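PDB 1P3Y: mersacidin decarboxylase from Bacillus sp., which catalyses the FAD-dependent oxidative decarboxylation of the C-terminal cysteine of the lantibiotic mersacidin to an aminoenethiol residue. Local coordinates for residues G79-A90 / T110-F121. Residues are numbered along the deposited sequence; the frame is centred on the assembly and turned at random.
Sequences GRWADIYCIIPA and TVLAHPHNTIFF
The Tyr-85 ring turns its edge toward the face of the His-114 imidazole, planes 66° apart. CB of Tyr-85 lies over that face, 3.7 Å from the His-114 ring centroid; the other face carries Pro-115 CG and the backbone N of His-116. At the edge, near the imidazole plane, lie the carbonyl oxygens of Ala-82 and Asp-83. NE2 approaches Ala-82 O and ND1 His-116 O, both in weak hydrogen-bonding geometry; a neutral ring could donate only one, but a flat ring with two nitrogens suits a slot between main-chain carbonyls. One face of the Tyr-85 ring receives Thr-110 CG2, 3.9 Å from its centroid, and its edge Val-111 CG2. With CG anti to the backbone N (chi1 -179°), the phenol reaches helix 106-113, where its hydroxyl bonds to Val-107 O. In the Rossmann-like parallel sheet of the HFCD flavoproteins, strand 84-90 lies between 10-15 and 119-122, and helices connect it to the latter. Ile-119 N to Tyr-85 O, Ile-87 N to Ile-119 O and Phe-121 N to Ile-87 O (2.9 Å) form the ladder. Beta-branched Ile-87 suits an extended strand; its CD1 touches Val-111 CG2 and, at 3.7 Å, Phe-120 CE2, residues that pack on helix 92-99. Facing helix 173-183, small Cys-86 sets its sulfur obliquely beside the Phe-121 ring. Past the cis peptide before Pro-89, Ala-90 N bonds to Phe-121 O from above the carbonyl plane.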
ATOM      1  N   GLY A  79       1.585  33.582   7.672  1.00 62.38           N
ATOM      2  CA  GLY A  79       1.371  34.521   8.754  1.00 59.16           C
ATOM      3  C   GLY A  79       1.682  35.943   8.295  1.00 62.95           C
ATOM      4  O   GLY A  79       0.949  36.869   8.616  1.00 62.40           O
ATOM      5  N   ARG A  80       2.764  36.122   7.538  1.00 65.20           N
ATOM      6  CA  ARG A  80       3.142  37.446   7.047  1.00 66.41           C
ATOM      7  C   ARG A  80       2.310  37.866   5.854  1.00 64.00           C
ATOM      8  O   ARG A  80       1.977  39.042   5.719  1.00 64.53           O
ATOM      9  CB  ARG A  80       4.627  37.497   6.669  1.00 70.80           C
ATOM     10  CG  ARG A  80       5.547  37.731   7.855  1.00 78.32           C
ATOM     11  CD  ARG A  80       6.917  38.242   7.407  1.00 85.83           C
ATOM     12  NE  ARG A  80       7.770  38.631   8.536  1.00 91.41           N
ATOM     13  CZ  ARG A  80       8.310  37.779   9.410  1.00 94.91           C
ATOM     14  NH1 ARG A  80       8.093  36.472   9.292  1.00 95.48           N
ATOM     15  NH2 ARG A  80       9.071  38.232  10.405  1.00 94.34           N
ATOM     16  N   TRP A  81       1.979  36.901   4.999  1.00 61.52           N
ATOM     17  CA  TRP A  81       1.167  37.145   3.799  1.00 59.02           C
ATOM     18  C   TRP A  81      -0.137  37.847   4.129  1.00 58.96           C
ATOM     19  O   TRP A  81      -0.556  38.778   3.427  1.00 61.53           O
ATOM     20  CB  TRP A  81       0.806  35.822   3.098  1.00 54.97           C
ATOM     21  CG  TRP A  81      -0.193  35.996   1.970  1.00 49.83           C
ATOM     22  CD1 TRP A  81       0.087  36.355   0.685  1.00 49.84           C
ATOM     23  CD2 TRP A  81      -1.629  35.925   2.062  1.00 42.44           C
ATOM     24  NE1 TRP A  81      -1.076  36.517  -0.028  1.00 49.11           N
ATOM     25  CE2 TRP A  81      -2.146  36.264   0.793  1.00 46.42           C
ATOM     26  CE3 TRP A  81      -2.526  35.617   3.093  1.00 43.19           C
ATOM     27  CZ2 TRP A  81      -3.529  36.308   0.524  1.00 44.19           C
ATOM     28  CZ3 TRP A  81      -3.905  35.659   2.829  1.00 42.82           C
ATOM     29  CH2 TRP A  81      -4.388  36.004   1.551  1.00 43.78           C
ATOM     30  N   ALA A  82      -0.783  37.371   5.188  1.00 58.50           N
ATOM     31  CA  ALA A  82      -2.068  37.897   5.603  1.00 60.12           C
ATOM     32  C   ALA A  82      -1.960  39.186   6.409  1.00 61.41           C
ATOM     33  O   ALA A  82      -1.024  39.369   7.191  1.00 59.84           O
ATOM     34  CB  ALA A  82      -2.819  36.832   6.402  1.00 54.55           C
ATOM     35  N   ASP A  83      -2.921  40.083   6.182  1.00 60.78           N
ATOM     36  CA  ASP A  83      -2.990  41.353   6.901  1.00 61.80           C
ATOM     37  C   ASP A  83      -3.901  41.093   8.089  1.00 61.92           C
ATOM     38  O   ASP A  83      -3.711  41.643   9.179  1.00 63.63           O
ATOM     39  CB  ASP A  83      -3.611  42.459   6.034  1.00 63.18           C
ATOM     40  CG  ASP A  83      -2.763  42.810   4.837  1.00 64.95           C
ATOM     41  OD1 ASP A  83      -1.544  43.029   5.026  1.00 68.78           O
ATOM     42  OD2 ASP A  83      -3.317  42.868   3.715  1.00 62.44           O
ATOM     43  N   ILE A  84      -4.907  40.257   7.860  1.00 58.24           N
ATOM     44  CA  ILE A  84      -5.844  39.901   8.907  1.00 56.62           C
ATOM     45  C   ILE A  84      -5.974  38.382   8.988  1.00 59.59           C
ATOM     46  O   ILE A  84      -6.155  37.700   7.969  1.00 58.92           O
ATOM     47  CB  ILE A  84      -7.231  40.516   8.638  1.00 57.38           C
ATOM     48  CG1 ILE A  84      -7.124  42.047   8.636  1.00 55.05           C
ATOM     49  CG2 ILE A  84      -8.236  40.039   9.700  1.00 49.19           C
ATOM     50  CD1 ILE A  84      -8.331  42.738   8.025  1.00 57.47           C
ATOM     51  N   TYR A  85      -5.858  37.853  10.205  1.00 58.61           N
ATOM     52  CA  TYR A  85      -5.986  36.415  10.435  1.00 49.79           C
ATOM     53  C   TYR A  85      -7.172  36.181  11.353  1.00 48.39           C
ATOM     54  O   TYR A  85      -7.196  36.580  12.523  1.00 47.40           O
ATOM     55  CB  TYR A  85      -4.704  35.845  11.052  1.00 45.09           C
ATOM     56  CG  TYR A  85      -4.730  34.348  11.317  1.00 43.45           C
ATOM     57  CD1 TYR A  85      -5.325  33.463  10.418  1.00 39.85           C
ATOM     58  CD2 TYR A  85      -4.072  33.811  12.433  1.00 42.23           C
ATOM     59  CE1 TYR A  85      -5.254  32.073  10.620  1.00 43.93           C
ATOM     60  CE2 TYR A  85      -3.992  32.437  12.646  1.00 46.36           C
ATOM     61  CZ  TYR A  85      -4.583  31.568  11.736  1.00 47.55           C
ATOM     62  OH  TYR A  85      -4.489  30.206  11.958  1.00 46.11           O
ATOM     63  N   CYS A  86      -8.168  35.521  10.799  1.00 49.56           N
ATOM     64  CA  CYS A  86      -9.370  35.245  11.532  1.00 49.37           C
ATOM     65  C   CYS A  86      -9.636  33.741  11.541  1.00 47.64           C
ATOM     66  O   CYS A  86      -9.661  33.088  10.498  1.00 48.65           O
ATOM     67  CB  CYS A  86     -10.510  36.036  10.874  1.00 51.81           C
ATOM     68  SG  CYS A  86     -12.134  35.544  11.383  1.00 71.26           S
ATOM     69  N   ILE A  87      -9.808  33.184  12.734  1.00 48.73           N
ATOM     70  CA  ILE A  87     -10.090  31.765  12.870  1.00 44.58           C
ATOM     71  C   ILE A  87     -11.580  31.531  13.118  1.00 47.76           C
ATOM     72  O   ILE A  87     -12.105  31.857  14.181  1.00 47.59           O
ATOM     73  CB  ILE A  87      -9.269  31.147  14.021  1.00 45.87           C
ATOM     74  CG1 ILE A  87      -7.772  31.268  13.691  1.00 43.53           C
ATOM     75  CG2 ILE A  87      -9.696  29.668  14.251  1.00 36.23           C
ATOM     76  CD1 ILE A  87      -6.829  30.777  14.803  1.00 40.90           C
ATOM     77  N   ILE A  88     -12.253  30.976  12.119  1.00 46.62           N
ATOM     78  CA  ILE A  88     -13.668  30.672  12.210  1.00 46.20           C
ATOM     79  C   ILE A  88     -14.003  29.387  11.424  1.00 45.39           C
ATOM     80  O   ILE A  88     -13.796  29.297  10.217  1.00 45.81           O
ATOM     81  CB  ILE A  88     -14.532  31.862  11.666  1.00 53.73           C
ATOM     82  CG1 ILE A  88     -16.019  31.472  11.684  1.00 55.19           C
ATOM     83  CG2 ILE A  88     -14.094  32.260  10.230  1.00 43.75           C
ATOM     84  CD1 ILE A  88     -16.960  32.616  11.359  1.00 58.00           C
ATOM     85  N   PRO A  89     -14.524  28.373  12.107  1.00 44.31           N
ATOM     86  CA  PRO A  89     -14.797  28.387  13.543  1.00 44.97           C
ATOM     87  C   PRO A  89     -13.568  27.960  14.328  1.00 48.16           C
ATOM     88  O   PRO A  89     -12.712  27.240  13.813  1.00 44.05           O
ATOM     89  CB  PRO A  89     -15.932  27.385  13.685  1.00 45.30           C
ATOM     90  CG  PRO A  89     -15.602  26.371  12.628  1.00 44.47           C
ATOM     91  CD  PRO A  89     -15.177  27.226  11.450  1.00 41.85           C
ATOM     92  N   ALA A  90     -13.513  28.403  15.583  1.00 48.82           N
ATOM     93  CA  ALA A  90     -12.431  28.101  16.507  1.00 42.79           C
ATOM     94  C   ALA A  90     -12.924  27.058  17.502  1.00 42.58           C
ATOM     95  O   ALA A  90     -14.021  27.192  18.025  1.00 48.10           O
ATOM     96  CB  ALA A  90     -12.037  29.358  17.238  1.00 42.08           C
ATOM     97  N   THR A 110       0.365  29.523  13.073  1.00 44.42           N
ATOM     98  CA  THR A 110       0.195  30.754  12.340  1.00 48.30           C
ATOM     99  C   THR A 110      -0.155  31.901  13.275  1.00 49.06           C
ATOM    100  O   THR A 110       0.267  33.033  13.048  1.00 53.34           O
ATOM    101  CB  THR A 110      -0.878  30.580  11.264  1.00 52.21           C
ATOM    102  OG1 THR A 110      -0.453  29.537  10.369  1.00 49.78           O
ATOM    103  CG2 THR A 110      -1.089  31.886  10.488  1.00 48.68           C
ATOM    104  N   VAL A 111      -0.907  31.617  14.333  1.00 48.95           N
ATOM    105  CA  VAL A 111      -1.269  32.668  15.280  1.00 46.19           C
ATOM    106  C   VAL A 111       0.012  33.308  15.814  1.00 47.53           C
ATOM    107  O   VAL A 111       0.116  34.527  15.883  1.00 47.57           O
ATOM    108  CB  VAL A 111      -2.117  32.117  16.461  1.00 45.51           C
ATOM    109  CG1 VAL A 111      -2.244  33.179  17.564  1.00 38.81           C
ATOM    110  CG2 VAL A 111      -3.511  31.729  15.966  1.00 44.75           C
ATOM    111  N   LEU A 112       0.995  32.491  16.170  1.00 46.85           N
ATOM    112  CA  LEU A 112       2.250  33.026  16.679  1.00 50.07           C
ATOM    113  C   LEU A 112       3.069  33.705  15.603  1.00 50.15           C
ATOM    114  O   LEU A 112       3.818  34.624  15.893  1.00 55.17           O
ATOM    115  CB  LEU A 112       3.116  31.930  17.307  1.00 47.23           C
ATOM    116  CG  LEU A 112       2.658  31.286  18.616  1.00 47.19           C
ATOM    117  CD1 LEU A 112       3.622  30.176  18.958  1.00 52.03           C
ATOM    118  CD2 LEU A 112       2.601  32.285  19.728  1.00 43.00           C
ATOM    119  N   ALA A 113       2.935  33.260  14.363  1.00 50.84           N
ATOM    120  CA  ALA A 113       3.728  33.836  13.283  1.00 50.94           C
ATOM    121  C   ALA A 113       3.119  35.039  12.575  1.00 51.67           C
ATOM    122  O   ALA A 113       3.785  35.672  11.756  1.00 51.41           O
ATOM    123  CB  ALA A 113       4.075  32.758  12.269  1.00 51.17           C
ATOM    124  N   HIS A 114       1.862  35.351  12.880  1.00 52.29           N
ATOM    125  CA  HIS A 114       1.186  36.510  12.283  1.00 54.43           C
ATOM    126  C   HIS A 114       1.609  37.772  13.076  1.00 57.63           C
ATOM    127  O   HIS A 114       1.526  37.800  14.310  1.00 55.39           O
ATOM    128  CB  HIS A 114      -0.331  36.320  12.365  1.00 51.58           C
ATOM    129  CG  HIS A 114      -1.120  37.354  11.627  1.00 52.84           C
ATOM    130  ND1 HIS A 114      -2.144  38.070  12.215  1.00 56.81           N
ATOM    131  CD2 HIS A 114      -1.100  37.730  10.327  1.00 52.66           C
ATOM    132  CE1 HIS A 114      -2.723  38.836  11.307  1.00 57.11           C
ATOM    133  NE2 HIS A 114      -2.110  38.647  10.151  1.00 53.70           N
ATOM    134  N   PRO A 115       2.069  38.826  12.375  1.00 60.07           N
ATOM    135  CA  PRO A 115       2.510  40.077  13.006  1.00 61.03           C
ATOM    136  C   PRO A 115       1.486  40.720  13.929  1.00 62.37           C
ATOM    137  O   PRO A 115       1.839  41.256  14.979  1.00 63.51           O
ATOM    138  CB  PRO A 115       2.825  40.969  11.813  1.00 60.62           C
ATOM    139  CG  PRO A 115       1.864  40.487  10.786  1.00 62.16           C
ATOM    140  CD  PRO A 115       2.015  38.992  10.913  1.00 59.31           C
ATOM    141  N   HIS A 116       0.220  40.656  13.536  1.00 61.02           N
ATOM    142  CA  HIS A 116      -0.854  41.254  14.315  1.00 57.81           C
ATOM    143  C   HIS A 116      -1.562  40.236  15.190  1.00 58.81           C
ATOM    144  O   HIS A 116      -1.226  39.044  15.182  1.00 59.33           O
ATOM    145  CB  HIS A 116      -1.855  41.888  13.363  1.00 59.72           C
ATOM    146  CG  HIS A 116      -1.208  42.650  12.254  1.00 66.11           C
ATOM    147  ND1 HIS A 116      -0.427  43.763  12.477  1.00 67.18           N
ATOM    148  CD2 HIS A 116      -1.179  42.431  10.919  1.00 69.48           C
ATOM    149  CE1 HIS A 116       0.058  44.196  11.326  1.00 66.96           C
ATOM    150  NE2 HIS A 116      -0.384  43.406  10.365  1.00 71.57           N
ATOM    151  N   ASN A 117      -2.543  40.715  15.948  1.00 56.82           N
ATOM    152  CA  ASN A 117      -3.329  39.851  16.820  1.00 56.89           C
ATOM    153  C   ASN A 117      -4.320  39.100  15.955  1.00 52.85           C
ATOM    154  O   ASN A 117      -4.588  39.511  14.832  1.00 49.66           O
ATOM    155  CB  ASN A 117      -4.086  40.684  17.854  1.00 67.20           C
ATOM    156  CG  ASN A 117      -3.184  41.197  18.961  1.00 75.82           C
ATOM    157  OD1 ASN A 117      -3.479  42.231  19.567  1.00 82.82           O
ATOM    158  ND2 ASN A 117      -2.089  40.470  19.248  1.00 73.91           N
ATOM    159  N   THR A 118      -4.875  38.014  16.486  1.00 51.95           N
ATOM    160  CA  THR A 118      -5.831  37.194  15.739  1.00 52.06           C
ATOM    161  C   THR A 118      -7.246  37.317  16.297  1.00 52.25           C
ATOM    162  O   THR A 118      -7.443  37.362  17.516  1.00 51.69           O
ATOM    163  CB  THR A 118      -5.427  35.680  15.799  1.00 52.31           C
ATOM    164  OG1 THR A 118      -4.147  35.499  15.187  1.00 51.84           O
ATOM    165  CG2 THR A 118      -6.462  34.799  15.094  1.00 47.09           C
ATOM    166  N   ILE A 119      -8.237  37.354  15.413  1.00 50.55           N
ATOM    167  CA  ILE A 119      -9.613  37.421  15.878  1.00 51.69           C
ATOM    168  C   ILE A 119     -10.195  36.005  15.801  1.00 51.60           C
ATOM    169  O   ILE A 119     -10.141  35.372  14.746  1.00 48.26           O
ATOM    170  CB  ILE A 119     -10.475  38.405  15.031  1.00 49.47           C
ATOM    171  CG1 ILE A 119     -11.959  38.137  15.287  1.00 52.04           C
ATOM    172  CG2 ILE A 119     -10.176  38.241  13.565  1.00 56.03           C
ATOM    173  CD1 ILE A 119     -12.883  39.068  14.560  1.00 62.83           C
ATOM    174  N   PHE A 120     -10.742  35.528  16.923  1.00 50.70           N
ATOM    175  CA  PHE A 120     -11.334  34.195  17.024  1.00 48.65           C
ATOM    176  C   PHE A 120     -12.853  34.185  17.044  1.00 50.75           C
ATOM    177  O   PHE A 120     -13.474  35.037  17.670  1.00 54.07           O
ATOM    178  CB  PHE A 120     -10.890  33.504  18.313  1.00 50.17           C
ATOM    179  CG  PHE A 120      -9.430  33.256  18.400  1.00 52.51           C
ATOM    180  CD1 PHE A 120      -8.550  34.296  18.696  1.00 52.34           C
ATOM    181  CD2 PHE A 120      -8.922  31.964  18.191  1.00 49.86           C
ATOM    182  CE1 PHE A 120      -7.176  34.059  18.791  1.00 51.56           C
ATOM    183  CE2 PHE A 120      -7.561  31.704  18.279  1.00 45.74           C
ATOM    184  CZ  PHE A 120      -6.678  32.753  18.581  1.00 53.99           C
ATOM    185  N   PHE A 121     -13.445  33.197  16.383  1.00 49.34           N
ATOM    186  CA  PHE A 121     -14.894  33.039  16.381  1.00 47.20           C
ATOM    187  C   PHE A 121     -15.209  31.653  16.941  1.00 46.68           C
ATOM    188  O   PHE A 121     -15.519  30.734  16.196  1.00 45.22           O
ATOM    189  CB  PHE A 121     -15.473  33.147  14.969  1.00 47.06           C
ATOM    190  CG  PHE A 121     -15.519  34.547  14.433  1.00 47.30           C
ATOM    191  CD1 PHE A 121     -14.369  35.158  13.929  1.00 47.21           C
ATOM    192  CD2 PHE A 121     -16.731  35.243  14.397  1.00 47.37           C
ATOM    193  CE1 PHE A 121     -14.423  36.442  13.385  1.00 49.82           C
ATOM    194  CE2 PHE A 121     -16.802  36.526  13.857  1.00 48.08           C
ATOM    195  CZ  PHE A 121     -15.644  37.132  13.344  1.00 53.13           C
TER